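Low molecular weight phosphotyrosine phosphatase family protein (Streptococcus pyogenes, PDB 5GOT) probably removes phosphate from phosphotyrosine in proteins by hydrolysis, as a bacterial member of the low molecular weight protein tyrosine phosphatase family. Local coordinates at residues E19-S24 against Q127-G132. Sequence-based numbering, arbitrary orientation.
Sequences EFVMKS and QLVRKG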
ATOM      1  N   GLU A  19       2.332   0.404  -3.114  1.00 22.12           N
ATOM      2  CA  GLU A  19       1.686   0.966  -4.298  1.00 22.99           C
ATOM      3  C   GLU A  19       2.459   0.623  -5.560  1.00 24.63           C
ATOM      4  O   GLU A  19       1.924   0.014  -6.492  1.00 24.72           O
ATOM      5  CB  GLU A  19       1.546   2.490  -4.166  1.00 21.44           C
ATOM      6  CG  GLU A  19       1.085   3.165  -5.459  1.00 24.01           C
ATOM      7  CD  GLU A  19       0.857   4.673  -5.336  1.00 25.55           C
ATOM      8  OE1 GLU A  19       0.954   5.237  -4.224  1.00 24.95           O
ATOM      9  OE2 GLU A  19       0.579   5.302  -6.375  1.00 26.20           O
ATOM     10  N   PHE A  20       3.749   0.968  -5.585  1.00 25.24           N
ATOM     11  CA  PHE A  20       4.489   0.835  -6.831  1.00 25.71           C
ATOM     12  C   PHE A  20       4.960  -0.592  -7.073  1.00 23.58           C
ATOM     13  O   PHE A  20       5.072  -1.001  -8.232  1.00 25.94           O
ATOM     14  CB  PHE A  20       5.624   1.865  -6.855  1.00 24.37           C
ATOM     15  CG  PHE A  20       5.107   3.277  -6.869  1.00 27.03           C
ATOM     16  CD1 PHE A  20       4.430   3.760  -7.983  1.00 27.74           C
ATOM     17  CD2 PHE A  20       5.212   4.092  -5.751  1.00 24.48           C
ATOM     18  CE1 PHE A  20       3.895   5.055  -7.994  1.00 28.36           C
ATOM     19  CE2 PHE A  20       4.703   5.394  -5.757  1.00 28.65           C
ATOM     20  CZ  PHE A  20       4.039   5.875  -6.882  1.00 28.47           C
ATOM     21  N   VAL A  21       5.206  -1.382  -6.025  1.00 23.87           N
ATOM     22  CA  VAL A  21       5.455  -2.802  -6.248  1.00 23.17           C
ATOM     23  C   VAL A  21       4.198  -3.470  -6.807  1.00 26.99           C
ATOM     24  O   VAL A  21       4.257  -4.224  -7.785  1.00 25.87           O
ATOM     25  CB  VAL A  21       5.945  -3.487  -4.958  1.00 22.35           C
ATOM     26  CG1 VAL A  21       6.047  -4.997  -5.161  1.00 24.28           C
ATOM     27  CG2 VAL A  21       7.308  -2.932  -4.532  1.00 25.50           C
ATOM     28  N   MET A  22       3.031  -3.178  -6.219  1.00 24.89           N
ATOM     29  CA  MET A  22       1.797  -3.750  -6.753  1.00 25.88           C
ATOM     30  C   MET A  22       1.566  -3.297  -8.191  1.00 27.96           C
ATOM     31  O   MET A  22       1.165  -4.094  -9.049  1.00 30.97           O
ATOM     32  CB  MET A  22       0.602  -3.359  -5.879  1.00 25.59           C
ATOM     33  CG  MET A  22      -0.654  -4.171  -6.171  1.00 21.85           C
ATOM     34  SD  MET A  22      -0.491  -5.816  -5.506  1.00 27.35           S
ATOM     35  CE  MET A  22      -1.913  -6.643  -6.245  1.00 30.94           C
ATOM     36  N   LYS A  23       1.839  -2.024  -8.480  1.00 25.44           N
ATOM     37  CA  LYS A  23       1.668  -1.524  -9.834  1.00 32.44           C
ATOM     38  C   LYS A  23       2.602  -2.211 -10.817  1.00 35.23           C
ATOM     39  O   LYS A  23       2.304  -2.248 -12.016  1.00 36.81           O
ATOM     40  CB  LYS A  23       1.887  -0.013  -9.871  1.00 27.92           C
ATOM     41  CG  LYS A  23       0.732   0.783  -9.295  1.00 29.47           C
ATOM     42  CD  LYS A  23       0.994   2.270  -9.439  1.00 29.08           C
ATOM     43  CE  LYS A  23      -0.274   3.086  -9.270  1.00 27.38           C
ATOM     44  NZ  LYS A  23       0.022   4.481  -8.885  1.00 24.31           N
ATOM     45  N   SER A  24       3.707  -2.780 -10.338  1.00 30.77           N
ATOM     46  CA  SER A  24       4.631  -3.452 -11.234  1.00 32.26           C
ATOM     47  C   SER A  24       4.190  -4.863 -11.590  1.00 35.22           C
ATOM     48  O   SER A  24       4.787  -5.466 -12.488  1.00 35.06           O
ATOM     49  CB  SER A  24       6.039  -3.490 -10.619  1.00 29.70           C
ATOM     50  OG  SER A  24       6.182  -4.542  -9.671  1.00 29.85           O
ATOM     51  N   GLN A 127      11.270  -7.200   0.450  1.00 24.31           N
ATOM     52  CA  GLN A 127      10.980  -8.622   0.273  1.00 25.37           C
ATOM     53  C   GLN A 127       9.594  -8.972   0.806  1.00 24.79           C
ATOM     54  O   GLN A 127       8.860  -9.748   0.184  1.00 24.74           O
ATOM     55  CB  GLN A 127      12.044  -9.484   0.957  1.00 26.41           C
ATOM     56  CG  GLN A 127      13.476  -9.291   0.445  1.00 27.54           C
ATOM     57  CD  GLN A 127      13.631  -9.605  -1.042  1.00 34.12           C
ATOM     58  OE1 GLN A 127      12.837 -10.350  -1.627  1.00 33.30           O
ATOM     59  NE2 GLN A 127      14.660  -9.036  -1.659  1.00 36.63           N
ATOM     60  N   LEU A 128       9.213  -8.406   1.955  1.00 22.06           N
ATOM     61  CA  LEU A 128       7.895  -8.712   2.519  1.00 25.88           C
ATOM     62  C   LEU A 128       6.770  -8.035   1.749  1.00 24.51           C
ATOM     63  O   LEU A 128       5.668  -8.592   1.635  1.00 23.88           O
ATOM     64  CB  LEU A 128       7.857  -8.307   3.989  1.00 22.54           C
ATOM     65  CG  LEU A 128       8.829  -9.166   4.787  1.00 31.28           C
ATOM     66  CD1 LEU A 128       9.036  -8.622   6.183  1.00 36.43           C
ATOM     67  CD2 LEU A 128       8.318 -10.601   4.824  1.00 29.95           C
ATOM     68  N   VAL A 129       7.013  -6.826   1.239  1.00 23.37           N
ATOM     69  CA  VAL A 129       6.001  -6.138   0.445  1.00 23.76           C
ATOM     70  C   VAL A 129       5.802  -6.857  -0.876  1.00 24.57           C
ATOM     71  O   VAL A 129       4.678  -7.011  -1.366  1.00 24.27           O
ATOM     72  CB  VAL A 129       6.423  -4.676   0.232  1.00 21.35           C
ATOM     73  CG1 VAL A 129       5.655  -4.049  -0.927  1.00 20.74           C
ATOM     74  CG2 VAL A 129       6.213  -3.905   1.503  1.00 21.07           C
ATOM     75  N   ARG A 130       6.907  -7.307  -1.464  1.00 26.50           N
ATOM     76  CA  ARG A 130       6.880  -8.002  -2.743  1.00 27.76           C
ATOM     77  C   ARG A 130       6.112  -9.318  -2.640  1.00 35.02           C
ATOM     78  O   ARG A 130       5.309  -9.647  -3.525  1.00 31.70           O
ATOM     79  CB  ARG A 130       8.330  -8.212  -3.206  1.00 31.23           C
ATOM     80  CG  ARG A 130       8.548  -9.161  -4.378  1.00 39.43           C
ATOM     81  CD  ARG A 130       8.227  -8.456  -5.648  1.00 50.39           C
ATOM     82  NE  ARG A 130       8.079  -9.393  -6.775  1.00 58.28           N
ATOM     83  CZ  ARG A 130       7.778  -9.009  -8.016  1.00 63.31           C
ATOM     84  NH1 ARG A 130       7.662  -9.933  -8.960  1.00 64.13           N
ATOM     85  NH2 ARG A 130       7.608  -7.701  -8.293  1.00 56.31           N
ATOM     86  N   LYS A 131       6.323 -10.072  -1.552  1.00 30.17           N
ATOM     87  CA  LYS A 131       5.574 -11.310  -1.346  1.00 31.62           C
ATOM     88  C   LYS A 131       4.110 -11.030  -1.015  1.00 31.16           C
ATOM     89  O   LYS A 131       3.215 -11.729  -1.505  1.00 26.54           O
ATOM     90  CB  LYS A 131       6.228 -12.140  -0.237  1.00 32.48           C
ATOM     91  CG  LYS A 131       7.640 -12.629  -0.579  1.00 39.07           C
ATOM     92  CD  LYS A 131       8.170 -13.687   0.405  1.00 45.55           C
ATOM     93  CE  LYS A 131       8.513 -13.106   1.780  1.00 47.71           C
ATOM     94  NZ  LYS A 131       9.051 -14.137   2.724  1.00 54.10           N
ATOM     95  N   GLY A 132       3.850 -10.026  -0.173  1.00 26.11           N
ATOM     96  CA  GLY A 132       2.478  -9.693   0.173  1.00 26.55           C
ATOM     97  C   GLY A 132       1.684  -9.160  -1.007  1.00 26.61           C
ATOM     98  O   GLY A 132       0.473  -9.390  -1.111  1.00 21.85           O
TER
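Helix-to-helix packing beside the parallel sheet of the low molecular weight phosphatase fold brings Val21, on helix 14-23, against Val129 and Arg130 of helix 122-140, a small example of one branched residue serving two neighbours on the facing helix. The nearest CA atoms across the two segments are those of Val21 and Arg130, 6.4 Å apart. The two methyls of Val21 divide the work. Val21 CG1, held anti to the backbone N (chi1 174°), lies 3.9 Å from Arg130 CA and also touches the aliphatic CD of that residue, while Val21 CG2 sits 4.1 Å from Val129 CG1, which meets Val21 CB as well. The centre of the contact is therefore apolar, held by van der Waals packing. At its more open margin Arg130, whose chain bends at chi2 (79°), brings its guanidinium alongside segment 19-24, toward Ser24. There Arg130 NH2 lies 3.7 Å from Ser24 OG, which comes to the edge of the group, near its plane, too far for a hydrogen bond. Ser24 OG instead donates to Val21 O at 2.7 Å, in the carbonyl plane, and Val21 O takes a second bond from Ser24 N. Val21 also touches Tyr126 and Cys133 of helix 122-140; Met22 reaches Cys133 and Leu137 there and packs on Met31 and Ile33 of strand 31-37, one edge of the parallel sheet, linking both helices to the sheet.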